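Local atomic coordinates of malonyl coenzyme A-acyl carrier protein transacylase (Helicobacter pylori, PDB entry 2H1Y), a protein that probably transfers the malonyl group from malonyl-CoA to holo-acyl carrier protein, giving malonyl-ACP and free CoA. Residues K89-N92 with G93-P97; E223-E226 with K227-D231; K308-D311 with E312-F316. All coordinates share one frame; numbering follows the deposited sequence.

How the contacts relate
All three contacts are local, each within one continuous run of chain. Contacts 1 and 3 are neighbours, with centres 12 Å apart. They touch where Q90 CG packs on I314 CD1 at 3.7 Å. Contact 1 lies where helix 69-90 ends, and contact 3 lies on the C-terminal helix 307-320 that packs against it. Contact 2 stands apart, at the end of helix 218-228. Its centre is 26 Å from that of contact 1 and 33 Å from that of contact 3. The centres of all three lie 19 to 22 Å from the centre of the chain. They are peripheral structural contacts.

Contact 1: K89-N92 with G93-P97; sequences KQAN and GGLKP
K96 swings back toward N92 by two torsions. Its CG stands beside its own backbone N (chi1 -49°), and the chain stays extended until it bends at the last torsion (chi4 68°). This places NZ 3.2 Å from N92 O. The same ammonium group makes weak hydrogen bonds to G93 O at 3.2 Å and to G94 O at 3.4 Å. One lysine end thus sits among three successive carbonyls, which would favour its positive charge.

The turn itself is closed by the backbone. G94 N donates to A91 O at 2.9 Å with an N-H...O angle of 162°. The donor lies well above the carbonyl plane, so the bond does not follow a lone pair. G93 and G94 both have positive phi, which suits glycine.

A91, which is buried, lays its CB against the turn, 3.6 Å from G94 C. It also meets L95 CD2 loosely at 4.4 Å. L95 is buried on Y84 and L87 of helix 69-90, and its backbone N hydrogen-bonds to N88 OD1. K96 N hydrogen-bonds to Y15 OH, which ties the loop to strand 15-19.

A91 to G94 form a type II beta turn with glycine at its third position. It follows helix 69-90 and leads into strand 99-102, within a beta-alpha-beta crossover of the acyltransferase core.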
ATOM      1  N   LYS A  89      16.399 -14.143   0.096  1.00 51.87           N
ATOM      2  CA  LYS A  89      17.123 -15.403   0.291  1.00 54.19           C
ATOM      3  C   LYS A  89      18.138 -15.677  -0.847  1.00 54.83           C
ATOM      4  O   LYS A  89      19.048 -16.510  -0.708  1.00 54.44           O
ATOM      5  CB  LYS A  89      16.102 -16.542   0.473  1.00 54.62           C
ATOM      6  CG  LYS A  89      16.639 -17.947   0.412  1.00 57.71           C
ATOM      7  CD  LYS A  89      15.508 -18.944   0.176  1.00 62.98           C
ATOM      8  CE  LYS A  89      16.079 -20.283  -0.326  1.00 65.13           C
ATOM      9  NZ  LYS A  89      15.024 -21.152  -0.915  1.00 66.05           N
ATOM     10  N   GLN A  90      17.971 -14.954  -1.955  1.00 55.71           N
ATOM     11  CA  GLN A  90      18.845 -15.053  -3.123  1.00 56.33           C
ATOM     12  C   GLN A  90      19.776 -13.867  -3.257  1.00 56.57           C
ATOM     13  O   GLN A  90      20.780 -13.940  -3.960  1.00 56.65           O
ATOM     14  CB  GLN A  90      18.011 -15.165  -4.398  1.00 56.28           C
ATOM     15  CG  GLN A  90      18.021 -16.528  -5.051  1.00 57.33           C
ATOM     16  CD  GLN A  90      17.475 -17.628  -4.163  1.00 57.97           C
ATOM     17  OE1 GLN A  90      18.041 -17.944  -3.121  1.00 59.02           O
ATOM     18  NE2 GLN A  90      16.373 -18.229  -4.586  1.00 59.83           N
ATOM     19  N   ALA A  91      19.437 -12.758  -2.621  1.00 57.16           N
ATOM     20  CA  ALA A  91      20.279 -11.569  -2.749  1.00 57.88           C
ATOM     21  C   ALA A  91      21.578 -11.889  -2.067  1.00 58.05           C
ATOM     22  O   ALA A  91      21.582 -12.418  -0.953  1.00 58.64           O
ATOM     23  CB  ALA A  91      19.618 -10.356  -2.093  1.00 57.95           C
ATOM     24  N   ASN A  92      22.683 -11.612  -2.734  1.00 58.35           N
ATOM     25  CA  ASN A  92      23.961 -11.745  -2.067  1.00 58.96           C
ATOM     26  C   ASN A  92      23.902 -10.886  -0.795  1.00 58.72           C
ATOM     27  O   ASN A  92      23.702  -9.686  -0.886  1.00 59.32           O
ATOM     28  CB  ASN A  92      25.095 -11.296  -2.991  1.00 59.03           C
ATOM     29  CG  ASN A  92      26.453 -11.802  -2.538  1.00 59.74           C
ATOM     30  OD1 ASN A  92      26.973 -11.387  -1.504  1.00 59.91           O
ATOM     31  ND2 ASN A  92      27.037 -12.703  -3.318  1.00 60.86           N
ATOM     32  N   GLY A  93      24.016 -11.503   0.379  1.00 58.19           N
ATOM     33  CA  GLY A  93      23.955 -10.763   1.647  1.00 57.45           C
ATOM     34  C   GLY A  93      22.592 -10.195   2.025  1.00 57.07           C
ATOM     35  O   GLY A  93      22.485  -9.321   2.881  1.00 56.98           O
ATOM     36  N   GLY A  94      21.536 -10.684   1.388  1.00 56.87           N
ATOM     37  CA  GLY A  94      20.186 -10.198   1.672  1.00 56.35           C
ATOM     38  C   GLY A  94      19.901  -8.794   1.151  1.00 56.11           C
ATOM     39  O   GLY A  94      20.814  -8.057   0.744  1.00 56.21           O
ATOM     40  N   LEU A  95      18.627  -8.418   1.174  1.00 55.02           N
ATOM     41  CA  LEU A  95      18.224  -7.122   0.688  1.00 54.04           C
ATOM     42  C   LEU A  95      18.732  -6.055   1.625  1.00 54.21           C
ATOM     43  O   LEU A  95      18.540  -6.128   2.835  1.00 54.19           O
ATOM     44  CB  LEU A  95      16.705  -7.033   0.542  1.00 53.58           C
ATOM     45  CG  LEU A  95      16.087  -7.823  -0.602  1.00 51.72           C
ATOM     46  CD1 LEU A  95      14.575  -7.792  -0.508  1.00 49.21           C
ATOM     47  CD2 LEU A  95      16.550  -7.257  -1.932  1.00 50.33           C
ATOM     48  N   LYS A  96      19.402  -5.064   1.049  1.00 54.22           N
ATOM     49  CA  LYS A  96      19.840  -3.921   1.802  1.00 54.20           C
ATOM     50  C   LYS A  96      19.431  -2.702   0.991  1.00 52.89           C
ATOM     51  O   LYS A  96      20.261  -2.126   0.303  1.00 53.62           O
ATOM     52  CB  LYS A  96      21.364  -3.946   1.997  1.00 54.48           C
ATOM     53  CG  LYS A  96      21.975  -5.267   2.513  1.00 55.75           C
ATOM     54  CD  LYS A  96      23.520  -5.152   2.582  1.00 56.47           C
ATOM     55  CE  LYS A  96      24.240  -6.531   2.501  1.00 59.99           C
ATOM     56  NZ  LYS A  96      24.106  -7.209   1.137  1.00 60.60           N
ATOM     57  N   PRO A  97      18.150  -2.308   1.057  1.00 51.62           N
ATOM     58  CA  PRO A  97      17.694  -1.181   0.253  1.00 50.82           C
ATOM     59  C   PRO A  97      18.064   0.110   0.940  1.00 50.26           C
ATOM     60  O   PRO A  97      18.204   0.112   2.159  1.00 50.33           O
ATOM     61  CB  PRO A  97      16.174  -1.334   0.287  1.00 50.55           C
ATOM     62  CG  PRO A  97      15.911  -1.910   1.616  1.00 50.81           C
ATOM     63  CD  PRO A  97      17.060  -2.853   1.889  1.00 51.37           C
TER

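Contact 2: E223-E226 with K227-D231; sequences ELLE and KSLKD
L225 O is shared by two backbone donors at the end of helix 218-228. L229 N gives the shorter and straighter bond, 2.9 Å long with an N-H...O angle of 159°. S228 N adds a weak one at 3.2 Å, bent to 137°. The first closes an alpha-helical turn and the second is an i to i+3 contact. The side chain of L229 also folds over this oxygen, with CG 3.1 Å from L225 O. The carbonyl is therefore covered by carbon as well as bonded.

Two residues earlier along the chain, K227 N donates to E223 O at 3.1 Å, an ordinary helical bond. S228 adds a side-chain link. Its OG lies beside its own backbone N (chi1 -73°), which brings it 3.0 Å from L224 O, where it makes a weak hydrogen bond.

The apolar part of the contact lies on the buried side. L225 and L229 run side by side and point the same way, with L225 CD2 4.0 Å from L229 CD1. On the outer side, the aliphatic part of K227 passes near L224, its CD 4.5 Å from L224 CD2.

L229 is the first residue to leave helical geometry. The carbonyls of E226 and L229 both accept hydrogen bonds from K249 NZ, whose positive charge at the helix C terminus probably offsets the helix dipole.

L225 packs on L256 of helix 249-259 and on L125 of helix 119-137, and L229 packs on V253. Helix 218-228 thus ends packed on both helices, with L225 reaching each.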
ATOM      1  N   GLU A 223      -3.205   1.700  19.795  1.00 58.74           N
ATOM      2  CA  GLU A 223      -3.111   0.624  20.781  1.00 58.99           C
ATOM      3  C   GLU A 223      -2.544  -0.668  20.181  1.00 58.05           C
ATOM      4  O   GLU A 223      -1.627  -1.274  20.747  1.00 57.61           O
ATOM      5  CB  GLU A 223      -4.483   0.372  21.395  1.00 58.82           C
ATOM      6  CG  GLU A 223      -4.502  -0.634  22.529  1.00 60.39           C
ATOM      7  CD  GLU A 223      -5.913  -0.857  23.063  1.00 60.38           C
ATOM      8  OE1 GLU A 223      -6.851  -0.952  22.237  1.00 60.41           O
ATOM      9  OE2 GLU A 223      -6.080  -0.927  24.307  1.00 62.36           O
ATOM     10  N   LEU A 224      -3.078  -1.068  19.033  1.00 57.53           N
ATOM     11  CA  LEU A 224      -2.614  -2.283  18.367  1.00 57.55           C
ATOM     12  C   LEU A 224      -1.165  -2.215  17.833  1.00 57.22           C
ATOM     13  O   LEU A 224      -0.440  -3.213  17.868  1.00 56.87           O
ATOM     14  CB  LEU A 224      -3.596  -2.701  17.283  1.00 57.55           C
ATOM     15  CG  LEU A 224      -4.864  -3.415  17.762  1.00 58.95           C
ATOM     16  CD1 LEU A 224      -5.318  -4.359  16.656  1.00 59.83           C
ATOM     17  CD2 LEU A 224      -4.686  -4.208  19.081  1.00 59.13           C
ATOM     18  N   LEU A 225      -0.757  -1.031  17.370  1.00 56.90           N
ATOM     19  CA  LEU A 225       0.633  -0.750  16.973  1.00 56.56           C
ATOM     20  C   LEU A 225       1.639  -0.847  18.134  1.00 56.81           C
ATOM     21  O   LEU A 225       2.718  -1.448  17.999  1.00 56.41           O
ATOM     22  CB  LEU A 225       0.726   0.639  16.319  1.00 56.02           C
ATOM     23  CG  LEU A 225       0.135   0.783  14.907  1.00 54.70           C
ATOM     24  CD1 LEU A 225      -0.273   2.223  14.609  1.00 53.38           C
ATOM     25  CD2 LEU A 225       1.132   0.294  13.885  1.00 53.76           C
ATOM     26  N   GLU A 226       1.280  -0.235  19.263  1.00 57.35           N
ATOM     27  CA  GLU A 226       2.099  -0.265  20.484  1.00 57.93           C
ATOM     28  C   GLU A 226       2.316  -1.680  20.971  1.00 57.67           C
ATOM     29  O   GLU A 226       3.419  -2.052  21.335  1.00 57.37           O
ATOM     30  CB  GLU A 226       1.458   0.571  21.599  1.00 58.26           C
ATOM     31  CG  GLU A 226       2.206   1.849  21.893  1.00 59.70           C
ATOM     32  CD  GLU A 226       3.599   1.568  22.384  1.00 62.07           C
ATOM     33  OE1 GLU A 226       3.769   0.599  23.162  1.00 63.57           O
ATOM     34  OE2 GLU A 226       4.523   2.304  21.980  1.00 63.54           O
ATOM     35  N   LYS A 227       1.251  -2.465  20.940  1.00 57.81           N
ATOM     36  CA  LYS A 227       1.287  -3.844  21.386  1.00 58.45           C
ATOM     37  C   LYS A 227       2.008  -4.757  20.385  1.00 58.39           C
ATOM     38  O   LYS A 227       2.532  -5.793  20.773  1.00 59.00           O
ATOM     39  CB  LYS A 227      -0.151  -4.299  21.638  1.00 58.67           C
ATOM     40  CG  LYS A 227      -0.364  -5.664  22.225  1.00 60.09           C
ATOM     41  CD  LYS A 227      -1.804  -6.098  21.907  1.00 62.77           C
ATOM     42  CE  LYS A 227      -2.065  -7.554  22.279  1.00 64.49           C
ATOM     43  NZ  LYS A 227      -2.914  -8.208  21.240  1.00 64.92           N
ATOM     44  N   SER A 228       2.058  -4.371  19.111  1.00 58.27           N
ATOM     45  CA  SER A 228       2.553  -5.273  18.058  1.00 58.25           C
ATOM     46  C   SER A 228       3.951  -5.000  17.508  1.00 58.00           C
ATOM     47  O   SER A 228       4.633  -5.929  17.059  1.00 57.75           O
ATOM     48  CB  SER A 228       1.559  -5.326  16.894  1.00 58.60           C
ATOM     49  OG  SER A 228       0.403  -6.067  17.248  1.00 59.35           O
ATOM     50  N   LEU A 229       4.363  -3.733  17.518  1.00 57.88           N
ATOM     51  CA  LEU A 229       5.666  -3.344  16.984  1.00 57.61           C
ATOM     52  C   LEU A 229       6.839  -3.670  17.902  1.00 58.03           C
ATOM     53  O   LEU A 229       6.817  -3.379  19.104  1.00 57.50           O
ATOM     54  CB  LEU A 229       5.694  -1.853  16.647  1.00 57.39           C
ATOM     55  CG  LEU A 229       4.682  -1.307  15.642  1.00 57.00           C
ATOM     56  CD1 LEU A 229       4.640   0.200  15.743  1.00 56.28           C
ATOM     57  CD2 LEU A 229       5.025  -1.752  14.229  1.00 56.76           C
ATOM     58  N   LYS A 230       7.864  -4.276  17.312  1.00 58.36           N
ATOM     59  CA  LYS A 230       9.147  -4.385  17.949  1.00 59.40           C
ATOM     60  C   LYS A 230       9.914  -3.138  17.546  1.00 59.53           C
ATOM     61  O   LYS A 230       9.460  -2.367  16.703  1.00 59.87           O
ATOM     62  CB  LYS A 230       9.878  -5.617  17.450  1.00 59.67           C
ATOM     63  CG  LYS A 230      10.344  -6.525  18.564  1.00 62.73           C
ATOM     64  CD  LYS A 230       9.484  -7.808  18.669  1.00 65.71           C
ATOM     65  CE  LYS A 230      10.081  -8.983  17.856  1.00 67.15           C
ATOM     66  NZ  LYS A 230      10.129  -8.739  16.370  1.00 67.74           N
ATOM     67  N   ASP A 231      11.081  -2.929  18.145  1.00 59.44           N
ATOM     68  CA  ASP A 231      11.918  -1.807  17.761  1.00 59.03           C
ATOM     69  C   ASP A 231      13.125  -2.320  16.992  1.00 58.60           C
ATOM     70  O   ASP A 231      14.236  -2.407  17.514  1.00 58.98           O
ATOM     71  CB  ASP A 231      12.361  -1.032  18.989  1.00 59.14           C
ATOM     72  CG  ASP A 231      12.892   0.334  18.647  1.00 60.18           C
ATOM     73  OD1 ASP A 231      12.900   0.719  17.453  1.00 60.28           O
ATOM     74  OD2 ASP A 231      13.304   1.034  19.591  1.00 62.92           O
TER

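Contact 3: K308-D311 with E312-F316; sequences KGLD and EAIEF
L310 overlaps the side chain of I314 one turn ahead. Its CD2 branch meets I314 CD1 at 3.5 Å and also lies against I314 CG1. The two side chains approach at a slant rather than running alongside each other. In I314, CG1 stands beside the backbone N (chi1 -58°), which directs it back toward the preceding turn. It comes 3.2 Å from L310 O and helps to cover that carbonyl.

The same L310 O accepts the backbone N of I314 at 3.2 Å, with a nearly straight N-H...O angle of 171°. Three further i to i+4 bonds run beside it. They join E312 N to K308 O, A313 N to G309 O at 3.0 Å, and E315 N to D311 O.

The outer face is charged. E315 CG rests 3.0 Å from D311 O. E315 OE1 stays 3.5 Å from D311 O; both are acceptors, so no bond forms there. K308 bends at its last two torsions, yet its NZ stays 4.5 Å from E312 OE2. That is too far for a salt bridge, though the opposite charges probably attract.

L310 also packs on L86, and A313 and I314 both pack on L87 of helix 69-90. A313 meets V304 as well, in edge strand 301-304. The pattern is that of an amphipathic alpha helix, here the C-terminal helix 307-320 packed beside the mixed sheet.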
ATOM      1  N   LYS A 308       8.714 -15.058 -12.542  1.00 53.22           N
ATOM      2  CA  LYS A 308       9.351 -14.312 -13.622  1.00 52.54           C
ATOM      3  C   LYS A 308       9.949 -13.010 -13.089  1.00 52.02           C
ATOM      4  O   LYS A 308      11.125 -12.732 -13.328  1.00 52.03           O
ATOM      5  CB  LYS A 308       8.335 -14.030 -14.735  1.00 52.30           C
ATOM      6  CG  LYS A 308       8.918 -13.373 -15.969  1.00 52.08           C
ATOM      7  CD  LYS A 308       7.861 -13.162 -17.072  1.00 52.57           C
ATOM      8  CE  LYS A 308       7.127 -11.827 -16.955  1.00 53.94           C
ATOM      9  NZ  LYS A 308       8.022 -10.645 -17.168  1.00 55.19           N
ATOM     10  N   GLY A 309       9.147 -12.230 -12.363  1.00 51.47           N
ATOM     11  CA  GLY A 309       9.634 -11.015 -11.707  1.00 51.45           C
ATOM     12  C   GLY A 309      10.726 -11.324 -10.690  1.00 51.78           C
ATOM     13  O   GLY A 309      11.731 -10.602 -10.607  1.00 51.51           O
ATOM     14  N   LEU A 310      10.534 -12.406  -9.923  1.00 51.85           N
ATOM     15  CA  LEU A 310      11.523 -12.856  -8.940  1.00 51.90           C
ATOM     16  C   LEU A 310      12.872 -13.041  -9.624  1.00 51.95           C
ATOM     17  O   LEU A 310      13.888 -12.529  -9.155  1.00 51.53           O
ATOM     18  CB  LEU A 310      11.098 -14.179  -8.278  1.00 51.71           C
ATOM     19  CG  LEU A 310      11.626 -14.623  -6.898  1.00 52.29           C
ATOM     20  CD1 LEU A 310      11.673 -16.146  -6.719  1.00 51.48           C
ATOM     21  CD2 LEU A 310      12.980 -14.024  -6.488  1.00 53.89           C
ATOM     22  N   ASP A 311      12.861 -13.758 -10.741  1.00 52.20           N
ATOM     23  CA  ASP A 311      14.087 -14.086 -11.456  1.00 53.16           C
ATOM     24  C   ASP A 311      14.708 -12.875 -12.104  1.00 53.41           C
ATOM     25  O   ASP A 311      15.927 -12.786 -12.210  1.00 53.49           O
ATOM     26  CB  ASP A 311      13.819 -15.144 -12.512  1.00 53.52           C
ATOM     27  CG  ASP A 311      13.722 -16.527 -11.926  1.00 54.40           C
ATOM     28  OD1 ASP A 311      13.216 -16.691 -10.798  1.00 56.08           O
ATOM     29  OD2 ASP A 311      14.159 -17.469 -12.598  1.00 58.28           O
ATOM     30  N   GLU A 312      13.876 -11.925 -12.507  1.00 53.61           N
ATOM     31  CA  GLU A 312      14.405 -10.722 -13.107  1.00 54.15           C
ATOM     32  C   GLU A 312      15.096  -9.810 -12.095  1.00 53.70           C
ATOM     33  O   GLU A 312      16.125  -9.217 -12.401  1.00 54.08           O
ATOM     34  CB  GLU A 312      13.329  -9.975 -13.867  1.00 54.39           C
ATOM     35  CG  GLU A 312      13.923  -8.892 -14.717  1.00 56.87           C
ATOM     36  CD  GLU A 312      12.873  -8.053 -15.368  1.00 60.05           C
ATOM     37  OE1 GLU A 312      13.141  -6.840 -15.550  1.00 60.11           O
ATOM     38  OE2 GLU A 312      11.796  -8.619 -15.695  1.00 60.80           O
ATOM     39  N   ALA A 313      14.526  -9.697 -10.900  1.00 53.56           N
ATOM     40  CA  ALA A 313      15.153  -8.963  -9.792  1.00 53.36           C
ATOM     41  C   ALA A 313      16.510  -9.548  -9.412  1.00 53.62           C
ATOM     42  O   ALA A 313      17.487  -8.817  -9.298  1.00 53.10           O
ATOM     43  CB  ALA A 313      14.235  -8.941  -8.588  1.00 53.13           C
ATOM     44  N   ILE A 314      16.564 -10.868  -9.230  1.00 54.64           N
ATOM     45  CA  ILE A 314      17.814 -11.567  -8.917  1.00 55.71           C
ATOM     46  C   ILE A 314      18.912 -11.295  -9.946  1.00 56.29           C
ATOM     47  O   ILE A 314      20.043 -11.032  -9.566  1.00 56.83           O
ATOM     48  CB  ILE A 314      17.638 -13.102  -8.804  1.00 55.49           C
ATOM     49  CG1 ILE A 314      16.601 -13.463  -7.744  1.00 55.50           C
ATOM     50  CG2 ILE A 314      18.958 -13.754  -8.457  1.00 54.94           C
ATOM     51  CD1 ILE A 314      16.137 -14.935  -7.796  1.00 56.19           C
ATOM     52  N   GLU A 315      18.586 -11.364 -11.237  1.00 57.08           N
ATOM     53  CA  GLU A 315      19.583 -11.096 -12.297  1.00 57.69           C
ATOM     54  C   GLU A 315      20.146  -9.711 -12.141  1.00 56.91           C
ATOM     55  O   GLU A 315      21.321  -9.490 -12.387  1.00 57.18           O
ATOM     56  CB  GLU A 315      18.975 -11.178 -13.695  1.00 57.57           C
ATOM     57  CG  GLU A 315      18.335 -12.497 -14.037  1.00 59.51           C
ATOM     58  CD  GLU A 315      17.775 -12.520 -15.459  1.00 60.07           C
ATOM     59  OE1 GLU A 315      16.530 -12.704 -15.617  1.00 61.55           O
ATOM     60  OE2 GLU A 315      18.591 -12.350 -16.406  1.00 62.26           O
ATOM     61  N   PHE A 316      19.301  -8.765 -11.755  1.00 56.60           N
ATOM     62  CA  PHE A 316      19.757  -7.395 -11.681  1.00 56.44           C
ATOM     63  C   PHE A 316      20.815  -7.253 -10.594  1.00 56.48           C
ATOM     64  O   PHE A 316      21.857  -6.616 -10.807  1.00 55.73           O
ATOM     65  CB  PHE A 316      18.611  -6.419 -11.431  1.00 56.13           C
ATOM     66  CG  PHE A 316      19.087  -5.032 -11.167  1.00 56.13           C
ATOM     67  CD1 PHE A 316      19.265  -4.141 -12.207  1.00 55.69           C
ATOM     68  CD2 PHE A 316      19.426  -4.635  -9.884  1.00 56.43           C
ATOM     69  CE1 PHE A 316      19.743  -2.869 -11.967  1.00 54.61           C
ATOM     70  CE2 PHE A 316      19.906  -3.358  -9.646  1.00 56.38           C
ATOM     71  CZ  PHE A 316      20.064  -2.479 -10.693  1.00 54.82           C
TER